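Local coordinates for protein profilin (PDB 3D9Y) that binds monomeric actin, promoting or restraining its polymerization according to concentration, also binds PIP2, and is essential for cytokinesis in fission yeast, at residues Gln84-Ile89 and Val99-Glu104; Leu12-Ile17 and Ala112-Ala117; Phe37-Gln42 and Ile63-Lys68. All blocks are in the same frame, centred on the assembly; numbering follows the deposited sequence.

Contact 1. Residues Gln84-Ile89 and Val99-Glu104; sequences QKEGII and VSHYPE
Tyr102 lays its ring over the backbone of Gly87 where strands 86-92 and 96-102 pair as an antiparallel beta hairpin in the central sheet of the profilin fold. Gly87 CA sits 3.8 Å from the centroid of the Tyr102 ring, 29° off its normal, a CH-pi contact over the face. The torsion behind it is chi1 of 64°, which sets CG of Tyr102 between its own N and carbonyl carbon and folds the ring across the neighbouring strand. The absence of a side chain on Gly87 makes this possible, since a CB there would run into the phenol oxygen. Gly87 and Tyr102 form a hydrogen-bonded pair, as do Ile89 and Ser100; in the latter, Ile89 N lies 2.8 Å from Ser100 O, in the carbonyl plane. Ile89 crosses the tyrosine side chain at about a right angle and brings CD1 to 4.0 Å from Tyr102 CE2. This face, with Tyr102, Ile89 and Ser100, is covered by helix 108-125 through Pro108, Ala111 and Thr115.

The other face carries the non-hydrogen-bonded pair Ile88 and His101. Ile88 CD1 meets Val99 CG1 at 3.9 Å, the two side chains crossing obliquely, and Leu64 and Phe37 continue this apolar layer. The His101 ring has Gly87 O over one face, while Glu86 OE2 lies in its plane at the edge, 3.6 Å from His101 NE2, with the carboxylate turned 89° to the ring. At the hairpin's open end Lys85 O receives a CA-H...O contact from Glu104 CA. The Tyr102 hydroxyl is hydrated: one water links it to Glu86 O, and a second lies 2.9 Å from Tyr102 OH.

Contact 2. Residues Leu12-Ile17 and Ala112-Ala117; sequences LGTGKI and AKITEA
Ile17 and Ile114 share a chi1 of -70°; it sends CG1, and with it CD1, of Ile17 toward the helix, and leaves Ile114 CG2, anti to the backbone N, to meet it. Their side chains, each extended at chi2, slide past each other in opposite directions. This pairing joins the turn after helix 3-12 to helix 108-125, the N- and C-terminal helices that lie together on one face of the profilin sheet. Ile17 CD1 meets Ile114 CG2 at 3.7 Å and also reaches Thr115 OG1 at 3.5 Å. The hydroxyl beside that methyl is satisfied by Ser100 OG and Ala111 O, leaving the methyl in van der Waals contact.

Ile114 is the helix residue most engaged, touching Thr14, Lys16 and Ile17. Its CD1 lies 3.9 Å from Lys16 CG, the two side chains crossing at about a right angle, while the lysine's ammonium group leads away to a salt bridge with Glu110. Thr14 approaches Ile114 tip to tip, CG2 facing CG2. A type I turn from Leu12 to Gly15 carries the chain round, and positive phi at Gly15 ends the helical course. Overlapping its end, Thr14 makes an ST turn: OG1 accepts from Lys16 N at 3.1 Å, with an N-H...O angle of 164°, and is also hydrogen-bonded to Leu11 O. A valine in place of Thr14 has no hydroxyl, which would probably leave the Lys16 amide and Leu11 O without this mate and the turn freer to move. No hydrogen bond crosses between the two segments; a looser touch is Thr14 OG1 against Ile114 CD1, at 4.2 Å.

Contact 3. Residues Phe37-Gln42 and Ile63-Lys68; sequences FNLSPQ and ILAGQK
Ala65, at the head of a type I' turn, is the bump that fits against the extended run Phe37-Leu39, packing the 62-64/67-74 beta hairpin of the profilin sheet against the chain that leads into helix 41-52. Its methyl settles into a shallow hollow bordered by the Phe37 ring and the backbone of Asn38. Ala65 CB comes obliquely to 3.9 Å from Phe37 CE2, and Asn38 O takes a CA-H...O contact from Ala65 CA at 3.5 Å.

Leu39 supplies the answering bump. With CG anti to the carbonyl carbon (chi1 -48°) and an extended second torsion, it drops CD2 beside the start of the turn, 3.6 Å from Ala65 N and 3.9 Å from Leu64 CB. The same CD2 lies above one face of the Phe37 ring, toward its rim, one methyl meeting both ring and hairpin. Leu39 and Leu64 meet at a slant, and Leu47 of helix 41-52 packs against Leu64. The carboxylate of Glu43, in that helix, accepts hydrogen bonds from the Ala65 and Gly66 backbone N. Within the turn, Leu64 N donates to Gln67 O at 2.9 Å.

How the contacts relate
Contact 1 is sheet pairing by backbone hydrogen bonds, whereas contacts 2 and 3 are small, mainly apolar packings without a classical hydrogen bond across them. The sheet separates the latter two: contact 2 joins the turn after helix 3-12 to helix 108-125 on one side, contact 3 sets the chain before helix 41-52 against the sheet's end hairpin on the other. Contact 1 touches both. Toward contact 2 the link is partly polar, a probable hydrogen bond between Ser100 OG and Thr115 OG1; toward contact 3 it is wholly apolar, Ile88 and Val99 meeting Phe37 and Leu64. All are partly buried: six of eleven touching residues are buried in contact 1, two of five in each of the others.

Contact 1. Residues Gln84-Ile89 and Val99-Glu104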
loop_
_atom_site.group_PDB
_atom_site.type_symbol
_atom_site.label_atom_id
_atom_site.label_comp_id
_atom_site.label_asym_id
_atom_site.label_seq_id
_atom_site.Cartn_x
_atom_site.Cartn_y
_atom_site.Cartn_z
ATOM N N GLN A 84 -4.244 9.814 -12.479
ATOM C CA GLN A 84 -5.023 11.036 -12.448
ATOM C C GLN A 84 -4.956 11.610 -11.027
ATOM O O GLN A 84 -3.871 11.661 -10.434
ATOM C CB GLN A 84 -6.454 10.794 -12.950
ATOM C CG GLN A 84 -6.525 10.334 -14.412
ATOM C CD GLN A 84 -6.678 8.830 -14.575
ATOM O OE1 GLN A 84 -7.602 8.228 -14.022
ATOM N NE2 GLN A 84 -5.786 8.218 -15.353
ATOM N N LYS A 85 -6.094 11.987 -10.452
ATOM C CA LYS A 85 -6.089 12.659 -9.157
ATOM C C LYS A 85 -6.268 11.671 -7.999
ATOM O O LYS A 85 -6.361 12.071 -6.829
ATOM C CB LYS A 85 -7.142 13.779 -9.140
ATOM C CG LYS A 85 -6.781 14.958 -10.053
ATOM C CD LYS A 85 -7.114 14.698 -11.530
ATOM C CE LYS A 85 -6.394 15.657 -12.481
ATOM N NZ LYS A 85 -4.983 15.248 -12.733
ATOM N N GLU A 86 -6.291 10.377 -8.313
ATOM C CA GLU A 86 -6.267 9.341 -7.281
ATOM C C GLU A 86 -4.840 8.825 -7.119
ATOM O O GLU A 86 -3.934 9.220 -7.863
ATOM C CB GLU A 86 -7.222 8.205 -7.646
ATOM C CG GLU A 86 -8.630 8.692 -8.010
ATOM C CD GLU A 86 -9.593 7.565 -8.333
ATOM O OE1 GLU A 86 -9.535 7.014 -9.454
ATOM O OE2 GLU A 86 -10.448 7.257 -7.478
ATOM N N GLY A 87 -4.627 7.946 -6.150
ATOM C CA GLY A 87 -3.294 7.392 -5.951
ATOM C C GLY A 87 -3.252 6.250 -4.970
ATOM O O GLY A 87 -4.287 5.773 -4.479
ATOM N N ILE A 88 -2.034 5.818 -4.697
ATOM C CA ILE A 88 -1.786 4.609 -3.956
ATOM C C ILE A 88 -0.558 4.844 -3.091
ATOM O O ILE A 88 0.416 5.437 -3.545
ATOM C CB ILE A 88 -1.600 3.418 -4.944
ATOM C CG1 ILE A 88 -1.737 2.075 -4.231
ATOM C CG2 ILE A 88 -0.293 3.513 -5.706
ATOM C CD1 ILE A 88 -3.103 1.462 -4.355
ATOM N N ILE A 89 -0.650 4.402 -1.838
ATOM C CA ILE A 89 0.429 4.521 -0.846
ATOM C C ILE A 89 0.754 3.126 -0.322
ATOM O O ILE A 89 -0.112 2.464 0.261
ATOM C CB ILE A 89 -0.046 5.349 0.350
ATOM C CG1 ILE A 89 -0.567 6.720 -0.096
ATOM C CG2 ILE A 89 1.066 5.439 1.449
ATOM C CD1 ILE A 89 0.451 7.659 -0.737
ATOM N N VAL A 99 -1.132 -1.349 1.870
ATOM C CA VAL A 99 -1.497 -0.770 0.585
ATOM C C VAL A 99 -2.787 0.051 0.750
ATOM O O VAL A 99 -3.842 -0.515 1.052
ATOM C CB VAL A 99 -1.720 -1.878 -0.442
ATOM C CG1 VAL A 99 -2.077 -1.309 -1.793
ATOM C CG2 VAL A 99 -0.474 -2.763 -0.553
ATOM N N SER A 100 -2.699 1.360 0.511
ATOM C CA SER A 100 -3.841 2.294 0.639
ATOM C C SER A 100 -4.132 3.050 -0.663
ATOM O O SER A 100 -3.256 3.712 -1.185
ATOM C CB SER A 100 -3.537 3.323 1.739
ATOM O OG SER A 100 -3.563 2.728 3.033
ATOM N N HIS A 101 -5.360 2.948 -1.170
ATOM C CA HIS A 101 -5.834 3.757 -2.301
ATOM C C HIS A 101 -6.607 4.963 -1.762
ATOM O O HIS A 101 -7.382 4.817 -0.811
ATOM C CB HIS A 101 -6.750 2.901 -3.200
ATOM C CG HIS A 101 -7.230 3.599 -4.434
ATOM N ND1 HIS A 101 -6.686 3.370 -5.682
ATOM C CD2 HIS A 101 -8.226 4.498 -4.620
ATOM C CE1 HIS A 101 -7.318 4.106 -6.577
ATOM N NE2 HIS A 101 -8.254 4.803 -5.958
ATOM N N TYR A 102 -6.413 6.135 -2.365
ATOM C CA TYR A 102 -7.166 7.339 -2.011
ATOM C C TYR A 102 -7.829 8.005 -3.233
ATOM O O TYR A 102 -7.279 7.976 -4.335
ATOM C CB TYR A 102 -6.275 8.332 -1.249
ATOM C CG TYR A 102 -5.108 8.887 -2.048
ATOM C CD1 TYR A 102 -5.230 10.083 -2.733
ATOM C CD2 TYR A 102 -3.880 8.225 -2.097
ATOM C CE1 TYR A 102 -4.182 10.611 -3.469
ATOM C CE2 TYR A 102 -2.818 8.754 -2.827
ATOM C CZ TYR A 102 -2.981 9.951 -3.508
ATOM O OH TYR A 102 -1.962 10.499 -4.254
ATOM N N PRO A 103 -9.037 8.574 -3.047
ATOM C CA PRO A 103 -9.764 9.295 -4.094
ATOM C C PRO A 103 -9.317 10.745 -4.279
ATOM O O PRO A 103 -8.501 11.243 -3.508
ATOM C CB PRO A 103 -11.199 9.271 -3.573
ATOM C CG PRO A 103 -11.036 9.350 -2.111
ATOM C CD PRO A 103 -9.833 8.506 -1.804
ATOM N N GLU A 104 -9.889 11.422 -5.279
ATOM C CA GLU A 104 -9.515 12.806 -5.611
ATOM C C GLU A 104 -9.653 13.806 -4.454
ATOM O O GLU A 104 -8.965 14.831 -4.421
ATOM C CB GLU A 104 -10.322 13.317 -6.821
ATOM C CG GLU A 104 -11.842 13.364 -6.613
ATOM C CD GLU A 104 -12.554 14.295 -7.583
ATOM O OE1 GLU A 104 -12.049 14.504 -8.709
ATOM O OE2 GLU A 104 -13.625 14.823 -7.221
HETATM O O HOH W 1 -6.107 13.531 -4.918
HETATM O O HOH W 2 -2.801 12.152 -6.883
HETATM O O HOH W 3 0.338 8.814 -4.107
#

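Contact 2. Residues Leu12-Ile17 and Ala112-Ala117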
loop_
_atom_site.group_PDB
_atom_site.type_symbol
_atom_site.label_atom_id
_atom_site.label_comp_id
_atom_site.label_asym_id
_atom_site.label_seq_id
_atom_site.Cartn_x
_atom_site.Cartn_y
_atom_site.Cartn_z
ATOM N N LEU A 12 -9.968 2.321 6.023
ATOM C CA LEU A 12 -11.247 2.778 5.450
ATOM C C LEU A 12 -12.076 3.644 6.411
ATOM O O LEU A 12 -12.769 4.579 5.973
ATOM C CB LEU A 12 -12.094 1.604 4.961
ATOM C CG LEU A 12 -11.512 0.671 3.902
ATOM C CD1 LEU A 12 -12.571 -0.267 3.379
ATOM C CD2 LEU A 12 -10.908 1.449 2.789
ATOM N N GLY A 13 -12.006 3.344 7.705
ATOM C CA GLY A 13 -12.794 4.060 8.698
ATOM C C GLY A 13 -12.426 5.530 8.844
ATOM O O GLY A 13 -13.189 6.299 9.419
ATOM N N THR A 14 -11.264 5.920 8.316
ATOM C CA THR A 14 -10.841 7.317 8.361
ATOM C C THR A 14 -11.622 8.221 7.406
ATOM O O THR A 14 -11.640 9.436 7.591
ATOM C CB THR A 14 -9.360 7.476 7.992
ATOM O OG1 THR A 14 -9.172 7.142 6.600
ATOM C CG2 THR A 14 -8.486 6.602 8.892
ATOM N N GLY A 15 -12.197 7.648 6.348
ATOM C CA GLY A 15 -12.877 8.446 5.325
ATOM C C GLY A 15 -11.951 9.035 4.269
ATOM O O GLY A 15 -12.415 9.692 3.337
ATOM N N LYS A 16 -10.646 8.782 4.393
ATOM C CA LYS A 16 -9.641 9.346 3.487
ATOM C C LYS A 16 -9.049 8.304 2.527
ATOM O O LYS A 16 -8.420 8.659 1.527
ATOM C CB LYS A 16 -8.493 9.972 4.291
ATOM C CG LYS A 16 -8.897 10.920 5.430
ATOM C CD LYS A 16 -9.322 12.285 4.966
ATOM C CE LYS A 16 -9.499 13.223 6.175
ATOM N NZ LYS A 16 -9.803 14.618 5.787
ATOM N N ILE A 17 -9.215 7.027 2.864
ATOM C CA ILE A 17 -8.664 5.914 2.115
ATOM C C ILE A 17 -9.829 5.026 1.755
ATOM O O ILE A 17 -10.514 4.548 2.643
ATOM C CB ILE A 17 -7.658 5.140 2.967
ATOM C CG1 ILE A 17 -6.401 5.998 3.162
ATOM C CG2 ILE A 17 -7.313 3.786 2.328
ATOM C CD1 ILE A 17 -5.464 5.512 4.264
ATOM N N ALA A 112 -0.794 9.359 2.786
ATOM C CA ALA A 112 0.550 8.962 3.206
ATOM C C ALA A 112 0.718 9.017 4.723
ATOM O O ALA A 112 1.247 8.087 5.327
ATOM C CB ALA A 112 1.593 9.823 2.534
ATOM N N LYS A 113 0.288 10.114 5.343
ATOM C CA LYS A 113 0.479 10.301 6.789
ATOM C C LYS A 113 -0.247 9.210 7.576
ATOM O O LYS A 113 0.316 8.610 8.487
ATOM C CB LYS A 113 0.001 11.690 7.230
ATOM C CG LYS A 113 0.986 12.809 6.880
ATOM C CD LYS A 113 0.324 14.196 6.861
ATOM C CE LYS A 113 1.231 15.249 6.243
ATOM N NZ LYS A 113 0.479 16.439 5.733
ATOM N N ILE A 114 -1.484 8.918 7.182
ATOM C CA ILE A 114 -2.264 7.869 7.846
ATOM C C ILE A 114 -1.586 6.493 7.705
ATOM O O ILE A 114 -1.397 5.776 8.691
ATOM C CB ILE A 114 -3.705 7.823 7.272
ATOM C CG1 ILE A 114 -4.475 9.063 7.718
ATOM C CG2 ILE A 114 -4.460 6.539 7.703
ATOM C CD1 ILE A 114 -5.659 9.395 6.877
ATOM N N THR A 115 -1.197 6.152 6.481
ATOM C CA THR A 115 -0.654 4.811 6.187
ATOM C C THR A 115 0.739 4.638 6.792
ATOM O O THR A 115 1.031 3.595 7.388
ATOM C CB THR A 115 -0.775 4.445 4.717
ATOM O OG1 THR A 115 -2.006 4.720 4.158
ATOM C CG2 THR A 115 -0.132 3.242 4.340
ATOM N N GLU A 116 1.566 5.676 6.708
ATOM C CA GLU A 116 2.898 5.645 7.351
ATOM C C GLU A 116 2.786 5.504 8.872
ATOM O O GLU A 116 3.584 4.830 9.491
ATOM C CB GLU A 116 3.703 6.898 7.005
ATOM C CG GLU A 116 4.080 7.013 5.510
ATOM C CD GLU A 116 5.318 6.211 5.066
ATOM O OE1 GLU A 116 5.950 5.509 5.884
ATOM O OE2 GLU A 116 5.666 6.298 3.855
ATOM N N ALA A 117 1.807 6.175 9.463
ATOM C CA ALA A 117 1.602 6.126 10.912
ATOM C C ALA A 117 1.171 4.736 11.346
ATOM O O ALA A 117 1.694 4.203 12.336
ATOM C CB ALA A 117 0.579 7.164 11.328
#

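Contact 3. Residues Phe37-Gln42 and Ile63-Lys68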
loop_
_atom_site.group_PDB
_atom_site.type_symbol
_atom_site.label_atom_id
_atom_site.label_comp_id
_atom_site.label_asym_id
_atom_site.label_seq_id
_atom_site.Cartn_x
_atom_site.Cartn_y
_atom_site.Cartn_z
ATOM N N PHE A 37 -10.908 -5.208 -3.988
ATOM C CA PHE A 37 -9.513 -4.817 -4.113
ATOM C C PHE A 37 -8.618 -6.062 -4.117
ATOM O O PHE A 37 -7.855 -6.345 -3.168
ATOM C CB PHE A 37 -9.159 -3.834 -2.986
ATOM C CG PHE A 37 -7.950 -2.978 -3.266
ATOM C CD1 PHE A 37 -6.934 -2.873 -2.326
ATOM C CD2 PHE A 37 -7.845 -2.252 -4.442
ATOM C CE1 PHE A 37 -5.813 -2.077 -2.571
ATOM C CE2 PHE A 37 -6.728 -1.463 -4.698
ATOM C CZ PHE A 37 -5.714 -1.371 -3.757
ATOM N N ASN A 38 -8.728 -6.810 -5.215
ATOM C CA ASN A 38 -8.054 -8.103 -5.335
ATOM C C ASN A 38 -6.647 -7.997 -5.915
ATOM O O ASN A 38 -6.469 -7.691 -7.097
ATOM C CB ASN A 38 -8.915 -9.053 -6.174
ATOM C CG ASN A 38 -10.320 -9.204 -5.620
ATOM O OD1 ASN A 38 -10.570 -8.928 -4.448
ATOM N ND2 ASN A 38 -11.249 -9.633 -6.465
ATOM N N LEU A 39 -5.650 -8.258 -5.067
ATOM C CA LEU A 39 -4.244 -8.264 -5.480
ATOM C C LEU A 39 -3.779 -9.690 -5.776
ATOM O O LEU A 39 -3.928 -10.585 -4.948
ATOM C CB LEU A 39 -3.361 -7.666 -4.388
ATOM C CG LEU A 39 -3.788 -6.330 -3.776
ATOM C CD1 LEU A 39 -2.731 -5.874 -2.797
ATOM C CD2 LEU A 39 -4.027 -5.273 -4.838
ATOM N N SER A 40 -3.201 -9.895 -6.950
ATOM C CA SER A 40 -2.772 -11.230 -7.377
ATOM C C SER A 40 -1.404 -11.602 -6.799
ATOM O O SER A 40 -0.625 -10.712 -6.442
ATOM C CB SER A 40 -2.726 -11.295 -8.899
ATOM O OG SER A 40 -1.726 -10.437 -9.419
ATOM N N PRO A 41 -1.097 -12.919 -6.720
ATOM C CA PRO A 41 0.224 -13.367 -6.263
ATOM C C PRO A 41 1.351 -12.674 -7.005
ATOM O O PRO A 41 2.343 -12.260 -6.401
ATOM C CB PRO A 41 0.220 -14.860 -6.597
ATOM C CG PRO A 41 -1.210 -15.249 -6.528
ATOM C CD PRO A 41 -1.970 -14.064 -7.052
ATOM N N GLN A 42 1.177 -12.540 -8.313
ATOM C CA GLN A 42 2.183 -11.940 -9.168
ATOM C C GLN A 42 2.375 -10.463 -8.811
ATOM O O GLN A 42 3.507 -9.971 -8.752
ATOM C CB GLN A 42 1.791 -12.110 -10.638
ATOM C CG GLN A 42 1.862 -13.573 -11.156
ATOM C CD GLN A 42 0.616 -14.426 -10.868
ATOM O OE1 GLN A 42 -0.344 -13.981 -10.240
ATOM N NE2 GLN A 42 0.642 -15.671 -11.337
ATOM N N ILE A 63 1.830 -1.825 -10.263
ATOM C CA ILE A 63 0.674 -2.553 -10.789
ATOM C C ILE A 63 -0.044 -3.283 -9.662
ATOM O O ILE A 63 0.497 -4.231 -9.094
ATOM C CB ILE A 63 1.069 -3.566 -11.890
ATOM C CG1 ILE A 63 1.917 -2.874 -12.973
ATOM C CG2 ILE A 63 -0.182 -4.190 -12.496
ATOM C CD1 ILE A 63 2.122 -3.682 -14.247
ATOM N N LEU A 64 -1.254 -2.831 -9.335
ATOM C CA LEU A 64 -2.070 -3.458 -8.282
ATOM C C LEU A 64 -3.554 -3.425 -8.663
ATOM O O LEU A 64 -4.046 -2.428 -9.201
ATOM C CB LEU A 64 -1.864 -2.752 -6.941
ATOM C CG LEU A 64 -0.432 -2.671 -6.395
ATOM C CD1 LEU A 64 -0.296 -1.545 -5.408
ATOM C CD2 LEU A 64 -0.014 -3.981 -5.763
ATOM N N ALA A 65 -4.254 -4.522 -8.379
ATOM C CA ALA A 65 -5.661 -4.675 -8.745
ATOM C C ALA A 65 -5.888 -4.342 -10.220
ATOM O O ALA A 65 -6.823 -3.627 -10.574
ATOM C CB ALA A 65 -6.544 -3.810 -7.848
ATOM N N GLY A 66 -5.013 -4.859 -11.078
ATOM C CA GLY A 66 -5.169 -4.712 -12.521
ATOM C C GLY A 66 -4.991 -3.295 -13.041
ATOM O O GLY A 66 -5.374 -2.998 -14.171
ATOM N N GLN A 67 -4.387 -2.428 -12.231
ATOM C CA GLN A 67 -4.213 -1.019 -12.561
ATOM C C GLN A 67 -2.743 -0.633 -12.449
ATOM O O GLN A 67 -2.082 -1.036 -11.497
ATOM C CB GLN A 67 -5.015 -0.178 -11.576
ATOM C CG GLN A 67 -5.219 1.262 -11.992
ATOM C CD GLN A 67 -6.500 1.472 -12.770
ATOM O OE1 GLN A 67 -7.226 2.439 -12.535
ATOM N NE2 GLN A 67 -6.796 0.563 -13.693
ATOM N N LYS A 68 -2.236 0.145 -13.406
ATOM C CA LYS A 68 -0.857 0.641 -13.360
ATOM C C LYS A 68 -0.838 2.113 -12.963
ATOM O O LYS A 68 -1.421 2.953 -13.653
ATOM C CB LYS A 68 -0.131 0.467 -14.704
ATOM C CG LYS A 68 1.280 1.068 -14.695
ATOM C CD LYS A 68 2.060 0.809 -15.970
ATOM C CE LYS A 68 2.590 -0.611 -16.037
ATOM N NZ LYS A 68 3.706 -0.722 -17.011
#